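Virulence factor (Pectobacterium carotovorum, PDB 2W3Y) is a virulence factor of a Drosophila pathogen, an S-palmitoylated protein with a fold of its own that binds to lipid vesicles. Local coordinates at residues Y170-H175 with L192-H197; G112-N117 with V221-G226; A157-T162 with E201-A206; D39-Y44 with Y166-A171. One frame throughout, in Å; residues are numbered along the deposited sequence.

Contact 1: Y170-H175 with L192-H197. With PLM (palmitic acid), chain C.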
# COMPACT_ATOMS: atom_id res chain seq x y z
N TYR A 170 2.99 1.50 4.93
CA TYR A 170 1.94 1.59 3.92
C TYR A 170 1.96 0.29 3.13
O TYR A 170 2.98 -0.06 2.53
CB TYR A 170 2.15 2.78 2.97
CG TYR A 170 1.54 4.06 3.48
CD1 TYR A 170 1.94 4.58 4.70
CD2 TYR A 170 0.54 4.74 2.76
CE1 TYR A 170 1.39 5.74 5.21
CE2 TYR A 170 -0.02 5.93 3.27
CZ TYR A 170 0.42 6.40 4.51
OH TYR A 170 -0.06 7.56 5.10
N ALA A 171 0.84 -0.44 3.17
CA ALA A 171 0.64 -1.65 2.37
C ALA A 171 -0.51 -1.33 1.41
O ALA A 171 -1.67 -1.30 1.81
CB ALA A 171 0.29 -2.81 3.26
N TYR A 172 -0.15 -1.07 0.16
CA TYR A 172 -1.07 -0.42 -0.76
C TYR A 172 -0.91 -0.83 -2.21
O TYR A 172 0.04 -1.55 -2.56
CB TYR A 172 -1.00 1.12 -0.61
CG TYR A 172 0.26 1.83 -1.10
CD1 TYR A 172 0.24 2.62 -2.26
CD2 TYR A 172 1.47 1.74 -0.39
CE1 TYR A 172 1.40 3.30 -2.71
CE2 TYR A 172 2.63 2.41 -0.83
CZ TYR A 172 2.58 3.20 -1.99
OH TYR A 172 3.71 3.86 -2.42
N SER A 173 -1.87 -0.42 -3.04
CA SER A 173 -1.77 -0.50 -4.48
C SER A 173 -2.11 0.85 -5.11
O SER A 173 -2.84 1.65 -4.50
CB SER A 173 -2.68 -1.62 -5.06
OG SER A 173 -4.07 -1.36 -4.86
N THR A 174 -1.53 1.11 -6.29
CA THR A 174 -1.88 2.28 -7.11
C THR A 174 -2.37 1.78 -8.46
O THR A 174 -1.94 0.74 -8.97
CB THR A 174 -0.72 3.29 -7.33
OG1 THR A 174 0.21 2.78 -8.29
CG2 THR A 174 0.02 3.62 -6.02
N HIS A 175 -3.30 2.54 -9.03
CA HIS A 175 -3.95 2.17 -10.28
C HIS A 175 -3.86 3.41 -11.15
O HIS A 175 -4.63 4.36 -11.00
CB HIS A 175 -5.38 1.62 -9.98
CG HIS A 175 -5.35 0.42 -9.08
ND1 HIS A 175 -5.25 -0.87 -9.56
CD2 HIS A 175 -5.24 0.33 -7.73
CE1 HIS A 175 -5.15 -1.71 -8.54
NE2 HIS A 175 -5.12 -1.00 -7.42
N LEU A 192 2.75 -2.15 -3.76
CA LEU A 192 3.82 -1.43 -3.02
C LEU A 192 3.76 -1.63 -1.50
O LEU A 192 2.69 -1.51 -0.91
CB LEU A 192 3.76 0.08 -3.34
CG LEU A 192 4.00 0.48 -4.80
CD1 LEU A 192 3.43 1.86 -5.14
CD2 LEU A 192 5.49 0.39 -5.18
N ILE A 193 4.91 -1.95 -0.87
CA ILE A 193 5.02 -1.96 0.59
C ILE A 193 6.14 -1.01 1.00
O ILE A 193 7.28 -1.19 0.60
CB ILE A 193 5.29 -3.36 1.24
CG1 ILE A 193 4.50 -4.51 0.57
CG2 ILE A 193 5.08 -3.28 2.77
CD1 ILE A 193 3.01 -4.65 0.99
N TYR A 194 5.78 0.04 1.74
CA TYR A 194 6.73 1.07 2.18
C TYR A 194 6.79 1.02 3.68
O TYR A 194 5.77 0.74 4.33
CB TYR A 194 6.29 2.46 1.74
CG TYR A 194 6.58 2.83 0.30
CD1 TYR A 194 6.73 1.85 -0.70
CD2 TYR A 194 6.64 4.16 -0.08
CE1 TYR A 194 6.98 2.21 -2.01
CE2 TYR A 194 6.89 4.52 -1.39
CZ TYR A 194 7.06 3.55 -2.35
OH TYR A 194 7.31 3.96 -3.65
N GLY A 195 7.97 1.28 4.24
CA GLY A 195 8.14 1.19 5.68
C GLY A 195 8.99 2.32 6.24
O GLY A 195 10.06 2.62 5.71
N THR A 196 8.48 2.95 7.29
CA THR A 196 9.24 3.98 8.02
C THR A 196 8.92 3.86 9.52
O THR A 196 8.42 2.82 9.98
CB THR A 196 9.03 5.43 7.40
OG1 THR A 196 10.02 6.36 7.87
CG2 THR A 196 7.60 5.98 7.65
N HIS A 197 9.25 4.90 10.29
CA HIS A 197 8.91 4.97 11.70
C HIS A 197 8.83 6.45 12.08
O HIS A 197 9.33 7.30 11.34
CB HIS A 197 9.95 4.23 12.58
CG HIS A 197 11.35 4.74 12.40
ND1 HIS A 197 11.91 5.68 13.24
CD2 HIS A 197 12.27 4.48 11.45
CE1 HIS A 197 13.14 5.95 12.83
NE2 HIS A 197 13.38 5.23 11.75
C1 PLM C . -2.68 14.35 9.97
O2 PLM C . -3.04 14.95 11.02
C2 PLM C . -1.34 13.62 9.92
C3 PLM C . -1.48 12.10 9.90
C4 PLM C . -0.12 11.38 9.89
C5 PLM C . 0.54 11.39 8.51
C6 PLM C . 2.06 11.25 8.59
C7 PLM C . 2.65 10.84 7.24
C8 PLM C . 4.10 11.30 7.05
C9 PLM C . 5.04 10.10 7.13
CA PLM C . 5.71 9.75 5.81
CB PLM C . 5.23 8.40 5.28
CC PLM C . 5.40 8.34 3.77
CD PLM C . 4.21 7.67 3.08
CE PLM C . 4.68 6.45 2.31
CF PLM C . 3.65 6.02 1.27
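The ring of Tyr172 meets two residues of segment 192-197: Leu192 CB over one face, and Tyr194 at the ring's edge. CB of Leu192 stands 3.8 Å from the centroid of the Tyr172 ring, a CH-pi contact displaced toward the rim. Leu192 CD1 reaches further along, to 3.5 Å from Tyr172 CE1, and also touches the hydroxyl. Chi1 of Tyr172 is 71°, which places CG between the backbone N and the carbonyl carbon and swings the ring across to the neighbouring strand. There its edge meets the face of Tyr194 in a T-shaped pair, with the planes at 80°. The Tyr172 OH lies over the Tyr194 ring, 3.4 Å from Tyr194 CZ. This hydroxyl is hydrogen-bonded to the carbonyl of Ala133.

The two strands form a beta hairpin in the central mixed sheet. Tyr170 with Tyr194 and Tyr172 with Leu192 are antiparallel hydrogen-bonded pairs. Ala171 and Ile193 make the non-hydrogen-bonded pair between them. Tyr194 N gives a nearly straight bond of 2.9 Å to Tyr170 O, and Tyr172 N gives an equally straight one, 3.1 Å, to Leu192 O.

On the face opposite the tyrosines, Ala171 CB meets Ile193 CD1 at 4.0 Å, next to Trp94 of helix 91-105. Tyr170 starts beside Tyr194, but its ring leads away from it. The terminal methyl of the palmitic acid, CF, settles over one face of the Tyr170 ring, 3.6 Å from Tyr170 CG. The same methyl is 3.8 Å from Tyr194 CD2.

Contact 2: G112-N117 with V221-G226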
# COMPACT_ATOMS: atom_id res chain seq x y z
N GLY A 112 14.96 -0.75 -2.39
CA GLY A 112 15.89 0.28 -1.90
C GLY A 112 15.22 1.40 -1.14
O GLY A 112 14.00 1.41 -0.96
N GLU A 113 16.00 2.36 -0.69
CA GLU A 113 15.46 3.46 0.11
C GLU A 113 14.99 4.64 -0.74
O GLU A 113 15.57 4.95 -1.79
CB GLU A 113 16.45 3.94 1.19
CG GLU A 113 15.75 4.70 2.35
CD GLU A 113 16.63 4.94 3.58
OE1 GLU A 113 17.81 5.37 3.41
OE2 GLU A 113 16.12 4.72 4.71
N GLN A 114 13.91 5.27 -0.30
CA GLN A 114 13.53 6.58 -0.80
C GLN A 114 13.45 7.53 0.39
O GLN A 114 13.36 7.09 1.54
CB GLN A 114 12.19 6.53 -1.54
CG GLN A 114 12.22 5.69 -2.81
CD GLN A 114 13.18 6.23 -3.87
OE1 GLN A 114 13.49 7.42 -3.91
NE2 GLN A 114 13.64 5.35 -4.75
N ASN A 115 13.49 8.82 0.11
CA ASN A 115 13.46 9.80 1.17
C ASN A 115 12.40 10.86 0.93
O ASN A 115 12.26 11.37 -0.20
CB ASN A 115 14.84 10.43 1.34
CG ASN A 115 15.81 9.51 2.04
OD1 ASN A 115 15.83 9.43 3.27
ND2 ASN A 115 16.63 8.82 1.27
N LEU A 116 11.64 11.14 1.98
CA LEU A 116 10.75 12.29 2.01
C LEU A 116 11.39 13.36 2.90
O LEU A 116 11.35 13.26 4.13
CB LEU A 116 9.34 11.90 2.49
CG LEU A 116 8.23 12.97 2.56
CD1 LEU A 116 8.21 13.85 1.31
CD2 LEU A 116 6.86 12.32 2.78
N ASN A 117 12.02 14.35 2.27
CA ASN A 117 12.68 15.45 2.95
C ASN A 117 12.13 16.75 2.42
O ASN A 117 12.62 17.27 1.42
CB ASN A 117 14.19 15.42 2.72
CG ASN A 117 14.85 14.17 3.26
OD1 ASN A 117 14.64 13.80 4.41
ND2 ASN A 117 15.66 13.52 2.43
N VAL A 221 12.40 6.02 4.02
CA VAL A 221 11.36 5.05 3.67
C VAL A 221 11.97 3.90 2.87
O VAL A 221 12.51 4.12 1.78
CB VAL A 221 10.21 5.73 2.86
CG1 VAL A 221 9.06 4.77 2.66
CG2 VAL A 221 9.74 7.07 3.57
N ASP A 222 11.87 2.69 3.40
CA ASP A 222 12.29 1.47 2.69
C ASP A 222 11.16 1.03 1.76
O ASP A 222 10.00 1.05 2.15
CB ASP A 222 12.54 0.35 3.69
CG ASP A 222 13.69 0.63 4.62
OD1 ASP A 222 14.78 1.02 4.14
OD2 ASP A 222 13.49 0.46 5.84
N THR A 223 11.51 0.63 0.54
CA THR A 223 10.51 0.34 -0.48
C THR A 223 10.68 -1.03 -1.13
O THR A 223 11.81 -1.51 -1.34
CB THR A 223 10.43 1.45 -1.60
OG1 THR A 223 11.56 1.39 -2.47
CG2 THR A 223 10.34 2.86 -1.01
N VAL A 224 9.56 -1.66 -1.45
CA VAL A 224 9.50 -2.90 -2.24
C VAL A 224 8.18 -2.89 -3.01
O VAL A 224 7.17 -2.33 -2.54
CB VAL A 224 9.70 -4.18 -1.37
CG1 VAL A 224 8.45 -4.53 -0.58
CG2 VAL A 224 10.15 -5.38 -2.24
N GLY A 225 8.20 -3.46 -4.21
CA GLY A 225 7.01 -3.45 -5.05
C GLY A 225 7.25 -3.88 -6.48
O GLY A 225 8.37 -4.17 -6.89
N GLY A 226 6.16 -3.92 -7.25
CA GLY A 226 6.25 -4.25 -8.66
C GLY A 226 4.97 -3.90 -9.37
O GLY A 226 3.99 -3.48 -8.75
O HOH W 1 12.22 2.74 -4.70
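Thr223 meets segment 112-117 with every heavy atom of its side chain. CB lies 3.6 Å from Gly112 O. OG1 donates a hydrogen bond of 2.9 Å to that same Gly112 O. With chi1 at 73° the hydroxyl is turned back over its own backbone, to the side where Gly112 O lies. The backbone N of Thr223 also donates to Gly112 O, in a bent bond. The two donors come from opposite faces of the carbonyl plane, and one residue thus grips the oxygen twice. OG1 has a further partner. Water 1 donates to Thr223 OG1 and accepts from Gln114 NE2 at 3.0 Å, which bridges the two side chains. The methyl CG2 turns to the aliphatic part of Gln114, with Thr223 CG2 3.8 Å from Gln114 CG. Gln114 is bent at chi2 (-63°), which folds its amide back to the water.

Strands 109-121 and 214-228 run antiparallel here, as neighbours in the mixed sheet. Their short segments diverge strongly, with 133° between the chain directions. Gln114 and Val221 form a hydrogen-bonded pair, and Gln114 N reaches Val221 O in an almost straight bond of 2.8 Å. Val221 is on the same face as Gln114 and Thr223. It packs on Tyr194 and Phe132, and its side chain is about 5 Å from the palmitic acid.

The other face carries two acids. Glu113 runs out extended, and its CG passes 3.3 Å from Val221 O. Its carboxylate lies nearly parallel to that of Asp222, with Glu113 OE2 4.0 Å from Asp222 OD1. Two like charges this close would probably disfavour each other.

Contact 3: A157-T162 with E201-A206. With PLM (palmitic acid), chain C.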
# COMPACT_ATOMS: atom_id res chain seq x y z
N ALA A 157 -2.50 8.83 19.54
CA ALA A 157 -2.78 8.13 20.79
C ALA A 157 -1.87 6.91 21.00
O ALA A 157 -1.31 6.73 22.09
CB ALA A 157 -4.25 7.73 20.86
N GLU A 158 -1.71 6.07 19.98
CA GLU A 158 -0.86 4.89 20.11
C GLU A 158 0.62 5.22 20.25
O GLU A 158 1.27 4.71 21.16
CB GLU A 158 -1.06 3.87 18.98
CG GLU A 158 -2.46 3.26 18.88
CD GLU A 158 -2.79 2.28 19.99
OE1 GLU A 158 -1.97 2.07 20.91
OE2 GLU A 158 -3.90 1.68 19.94
N MET A 159 1.15 6.05 19.35
CA MET A 159 2.58 6.39 19.32
C MET A 159 3.09 7.14 20.55
O MET A 159 4.26 7.01 20.92
CB MET A 159 2.99 7.11 18.02
CG MET A 159 2.55 8.57 17.80
SD MET A 159 3.06 9.19 16.13
CE MET A 159 2.99 7.66 15.19
N ASN A 160 2.21 7.90 21.19
CA ASN A 160 2.60 8.70 22.36
C ASN A 160 2.55 7.94 23.70
O ASN A 160 2.79 8.51 24.76
CB ASN A 160 1.76 9.97 22.43
CG ASN A 160 2.20 11.01 21.40
OD1 ASN A 160 1.38 11.52 20.63
ND2 ASN A 160 3.49 11.34 21.39
N LYS A 161 2.25 6.65 23.63
CA LYS A 161 2.18 5.80 24.81
C LYS A 161 3.54 5.62 25.46
O LYS A 161 3.62 5.60 26.69
CB LYS A 161 1.55 4.44 24.48
CG LYS A 161 0.03 4.52 24.29
CD LYS A 161 -0.59 3.16 23.98
CE LYS A 161 -2.11 3.27 24.00
NZ LYS A 161 -2.80 2.09 23.39
N THR A 162 4.59 5.51 24.64
CA THR A 162 5.97 5.46 25.14
C THR A 162 6.92 6.36 24.34
O THR A 162 6.53 7.00 23.35
CB THR A 162 6.57 4.02 25.14
OG1 THR A 162 6.85 3.61 23.80
CG2 THR A 162 5.62 3.00 25.79
N GLU A 201 10.54 12.94 18.42
CA GLU A 201 10.41 14.36 18.02
C GLU A 201 9.51 14.55 16.79
O GLU A 201 9.08 15.67 16.49
CB GLU A 201 11.80 14.98 17.82
CG GLU A 201 12.61 14.38 16.65
CD GLU A 201 13.90 15.13 16.34
OE1 GLU A 201 14.86 15.05 17.16
OE2 GLU A 201 13.97 15.78 15.26
N GLN A 202 9.22 13.46 16.09
CA GLN A 202 8.32 13.48 14.93
C GLN A 202 6.85 13.18 15.27
O GLN A 202 5.98 13.35 14.41
CB GLN A 202 8.81 12.46 13.91
CG GLN A 202 10.11 12.82 13.24
CD GLN A 202 10.59 11.72 12.35
OE1 GLN A 202 10.86 10.61 12.82
NE2 GLN A 202 10.72 12.02 11.06
N LYS A 203 6.57 12.74 16.49
CA LYS A 203 5.22 12.25 16.81
C LYS A 203 4.12 13.30 16.68
O LYS A 203 3.00 12.97 16.29
CB LYS A 203 5.17 11.53 18.17
CG LYS A 203 5.94 10.22 18.12
CD LYS A 203 6.07 9.55 19.47
CE LYS A 203 6.98 8.34 19.37
NZ LYS A 203 7.01 7.60 20.69
N LYS A 204 4.48 14.55 16.98
CA LYS A 204 3.65 15.75 16.76
C LYS A 204 2.97 15.85 15.39
O LYS A 204 1.89 16.43 15.28
CB LYS A 204 4.51 17.01 16.95
CG LYS A 204 4.18 17.87 18.18
CD LYS A 204 4.47 17.16 19.52
CE LYS A 204 5.38 17.98 20.45
NZ LYS A 204 6.83 17.87 20.05
N ILE A 205 3.60 15.30 14.36
CA ILE A 205 3.09 15.36 12.97
C ILE A 205 1.68 14.77 12.83
O ILE A 205 0.85 15.29 12.05
CB ILE A 205 4.07 14.70 11.97
CG1 ILE A 205 5.37 15.50 11.90
CG2 ILE A 205 3.44 14.55 10.56
CD1 ILE A 205 6.53 14.76 11.25
N ALA A 206 1.40 13.71 13.60
CA ALA A 206 0.10 13.00 13.56
C ALA A 206 -1.13 13.83 13.97
O ALA A 206 -2.27 13.44 13.70
CB ALA A 206 0.18 11.70 14.38
C1 PLM C . -2.68 14.35 9.97
O2 PLM C . -3.04 14.95 11.02
C2 PLM C . -1.34 13.62 9.92
C3 PLM C . -1.48 12.10 9.90
C4 PLM C . -0.12 11.38 9.89
C5 PLM C . 0.54 11.39 8.51
C6 PLM C . 2.06 11.25 8.59
C7 PLM C . 2.65 10.84 7.24
C8 PLM C . 4.10 11.30 7.05
C9 PLM C . 5.04 10.10 7.13
CA PLM C . 5.71 9.75 5.81
CB PLM C . 5.23 8.40 5.28
CC PLM C . 5.40 8.34 3.77
CD PLM C . 4.21 7.67 3.08
CE PLM C . 4.68 6.45 2.31
CF PLM C . 3.65 6.02 1.27
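The last turn of helix 142-159 faces segment 201-206, which turns helically and is 3-10 at 204-206, with Met159 and Lys203 as the nearest backbone pair, 6.9 Å between their CA atoms. Lys203 reaches across to the helix end, fully extended beyond CG, and it slides past Met159 in the opposite direction. Its aliphatic part packs on the thioether, with Lys203 CG 3.6 Å from Met159 SD. The sulfur also comes within 4.2 Å of the methyl CB of Ala206. On another side, the end of Asn160 lies alongside the Lys203 chain, close to CB and CD.

The ammonium group ends among carbonyls. Lys203 NZ donates to Met159 O at 2.8 Å, from a direction tilted out of the carbonyl plane. It also bonds Ala164 O and Gln200 OE1. Thr162 O is equally near, 2.8 Å from Lys203 NZ. Several oxygens gather round this buried ammonium group and probably stabilise its charge. Ile205 and Ala206 border the bound palmitic acid, whose oxygen O2 is 3.2 Å from Ala206 O.

The contact joins the end of helix 142-159 to the connection between strands 185-198 and 214-228. Met159 packs on Tyr166 at the start of strand 166-179, and Ile205 leans on Leu217 and Phe219 of strand 214-228.

Contact 4: D39-Y44 with Y166-A171. With PLM (palmitic acid), chain C.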
# COMPACT_ATOMS: atom_id res chain seq x y z
N ASP A 39 2.00 -1.43 19.08
CA ASP A 39 3.28 -1.86 18.50
C ASP A 39 3.61 -1.34 17.10
O ASP A 39 4.70 -1.58 16.58
CB ASP A 39 3.39 -3.39 18.55
CG ASP A 39 3.47 -3.92 19.98
OD1 ASP A 39 4.00 -3.18 20.85
OD2 ASP A 39 3.00 -5.04 20.25
N GLY A 40 2.66 -0.60 16.50
CA GLY A 40 2.85 -0.02 15.19
C GLY A 40 1.55 0.02 14.39
O GLY A 40 0.51 -0.44 14.84
N ALA A 41 1.61 0.59 13.19
CA ALA A 41 0.42 0.71 12.37
C ALA A 41 0.75 0.28 10.93
O ALA A 41 1.86 0.49 10.47
CB ALA A 41 -0.09 2.15 12.39
N VAL A 42 -0.23 -0.31 10.25
CA VAL A 42 -0.14 -0.57 8.81
C VAL A 42 -1.31 0.16 8.18
O VAL A 42 -2.46 -0.13 8.52
CB VAL A 42 -0.29 -2.08 8.45
CG1 VAL A 42 -0.09 -2.29 6.95
CG2 VAL A 42 0.66 -2.94 9.27
N GLN A 43 -1.03 1.09 7.27
CA GLN A 43 -2.04 1.86 6.59
C GLN A 43 -2.39 1.08 5.32
O GLN A 43 -1.59 0.99 4.43
CB GLN A 43 -1.43 3.23 6.25
CG GLN A 43 -2.41 4.33 6.00
CD GLN A 43 -2.78 5.03 7.26
OE1 GLN A 43 -1.98 5.80 7.83
NE2 GLN A 43 -4.00 4.76 7.73
N TYR A 44 -3.57 0.48 5.26
CA TYR A 44 -4.00 -0.27 4.07
C TYR A 44 -4.71 0.66 3.09
O TYR A 44 -5.70 1.28 3.44
CB TYR A 44 -4.93 -1.41 4.47
CG TYR A 44 -4.29 -2.50 5.29
CD1 TYR A 44 -3.42 -3.44 4.69
CD2 TYR A 44 -4.58 -2.64 6.65
CE1 TYR A 44 -2.85 -4.46 5.43
CE2 TYR A 44 -3.99 -3.68 7.40
CZ TYR A 44 -3.13 -4.56 6.77
OH TYR A 44 -2.57 -5.59 7.48
N TYR A 166 8.01 4.51 16.72
CA TYR A 166 6.73 3.88 16.38
C TYR A 166 6.74 3.47 14.88
O TYR A 166 6.77 4.32 13.98
CB TYR A 166 5.57 4.83 16.70
CG TYR A 166 4.18 4.22 16.53
CD1 TYR A 166 3.58 3.50 17.58
CD2 TYR A 166 3.49 4.34 15.31
CE1 TYR A 166 2.30 2.93 17.41
CE2 TYR A 166 2.23 3.80 15.15
CZ TYR A 166 1.64 3.10 16.18
OH TYR A 166 0.39 2.55 15.98
N ASN A 167 6.75 2.17 14.63
CA ASN A 167 6.82 1.64 13.26
C ASN A 167 5.55 1.90 12.44
O ASN A 167 4.45 1.73 12.96
CB ASN A 167 7.13 0.14 13.26
CG ASN A 167 8.55 -0.17 13.74
OD1 ASN A 167 9.50 0.50 13.36
ND2 ASN A 167 8.68 -1.18 14.59
N TYR A 168 5.74 2.28 11.18
CA TYR A 168 4.65 2.80 10.34
C TYR A 168 4.85 2.37 8.89
O TYR A 168 5.83 2.76 8.24
CB TYR A 168 4.58 4.32 10.46
CG TYR A 168 3.42 5.03 9.75
CD1 TYR A 168 2.08 4.66 9.98
CD2 TYR A 168 3.67 6.09 8.88
CE1 TYR A 168 1.01 5.34 9.33
CE2 TYR A 168 2.63 6.78 8.25
CZ TYR A 168 1.30 6.39 8.47
OH TYR A 168 0.27 7.09 7.85
N LEU A 169 3.92 1.54 8.41
CA LEU A 169 3.99 0.93 7.08
C LEU A 169 2.76 1.31 6.23
O LEU A 169 1.67 1.46 6.76
CB LEU A 169 4.09 -0.61 7.20
CG LEU A 169 5.22 -1.29 8.01
CD1 LEU A 169 4.91 -1.35 9.51
CD2 LEU A 169 5.51 -2.71 7.51
N TYR A 170 2.99 1.50 4.93
CA TYR A 170 1.94 1.59 3.92
C TYR A 170 1.96 0.29 3.13
O TYR A 170 2.98 -0.06 2.53
CB TYR A 170 2.15 2.78 2.97
CG TYR A 170 1.54 4.06 3.48
CD1 TYR A 170 1.94 4.58 4.70
CD2 TYR A 170 0.54 4.74 2.76
CE1 TYR A 170 1.39 5.74 5.21
CE2 TYR A 170 -0.02 5.93 3.27
CZ TYR A 170 0.42 6.40 4.51
OH TYR A 170 -0.06 7.56 5.10
N ALA A 171 0.84 -0.44 3.17
CA ALA A 171 0.64 -1.65 2.37
C ALA A 171 -0.51 -1.33 1.41
O ALA A 171 -1.67 -1.30 1.81
CB ALA A 171 0.29 -2.81 3.26
C1 PLM C . -2.68 14.35 9.97
O2 PLM C . -3.04 14.95 11.02
C2 PLM C . -1.34 13.62 9.92
C3 PLM C . -1.48 12.10 9.90
C4 PLM C . -0.12 11.38 9.89
C5 PLM C . 0.54 11.39 8.51
C6 PLM C . 2.06 11.25 8.59
C7 PLM C . 2.65 10.84 7.24
C8 PLM C . 4.10 11.30 7.05
C9 PLM C . 5.04 10.10 7.13
CA PLM C . 5.71 9.75 5.81
CB PLM C . 5.23 8.40 5.28
CC PLM C . 5.40 8.34 3.77
CD PLM C . 4.21 7.67 3.08
CE PLM C . 4.68 6.45 2.31
CF PLM C . 3.65 6.02 1.27
O HOH W 2 6.60 0.27 16.83
O HOH W 3 7.02 -3.01 16.08
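Segments 40-44 and 166-171, of strands 40-49 and 166-179, run parallel in the mixed sheet, and one face of this pair borders the site of the palmitic acid. On that face Gln43 lies beside Tyr170. Gln43 CB sits over the centre of the Tyr170 ring, 3.9 Å from its centroid. The acyl end lies over the opposite face, so the ring is sandwiched. Gln43 is bent at chi2 (88°), which brings OE1 to the edge of the Tyr168 ring. Tyr168 OH donates to Gln43 OE1 at 2.6 Å, in the carbonyl plane, and accepts from Tyr170 OH at 2.8 Å. Gln43 NE2 bonds Ser260 O, so both ends of the amide are held.

Nearer the start of the strands, Gly40 CA packs over the face of Tyr166, 3.9 Å from the ring centroid. Two waters link Asp39 O to Asn167, one at its N and one at its ND2. On the other face Val42 CG1 meets Ala171 CB at 3.7 Å, with Trp94 of helix 91-105 packed on both.

Backbone bonds alternate between the strands: Ala41 N to Asn167 O, Leu169 N to Ala41 O, Gln43 N to Leu169 O (2.8 Å) and Ala171 N to Gln43 O. This ladder is typical of parallel beta pairing.

Overall arrangement
Contacts 1, 2 and 4 lie on one mixed sheet. Strand 166-179 is shared by contacts 1 and 4, whose centres are 9 Å apart. It pairs in parallel with strand 40-49 and antiparallel with strand 185-198. Strand 185-198 in turn borders strand 214-228, which carries contact 2 on to strand 109-121. Contact 3 is off the sheet, about 20 Å from contact 1 and 13 Å from contact 4, centre to centre. Along the chain the segments start at 39, 112, 157, 166, 170, 192, 201 and 221. Contacts 1, 3 and 4 all touch the palmitic acid, consistent with a lipid site lined by parts of the chain that are far apart in sequence.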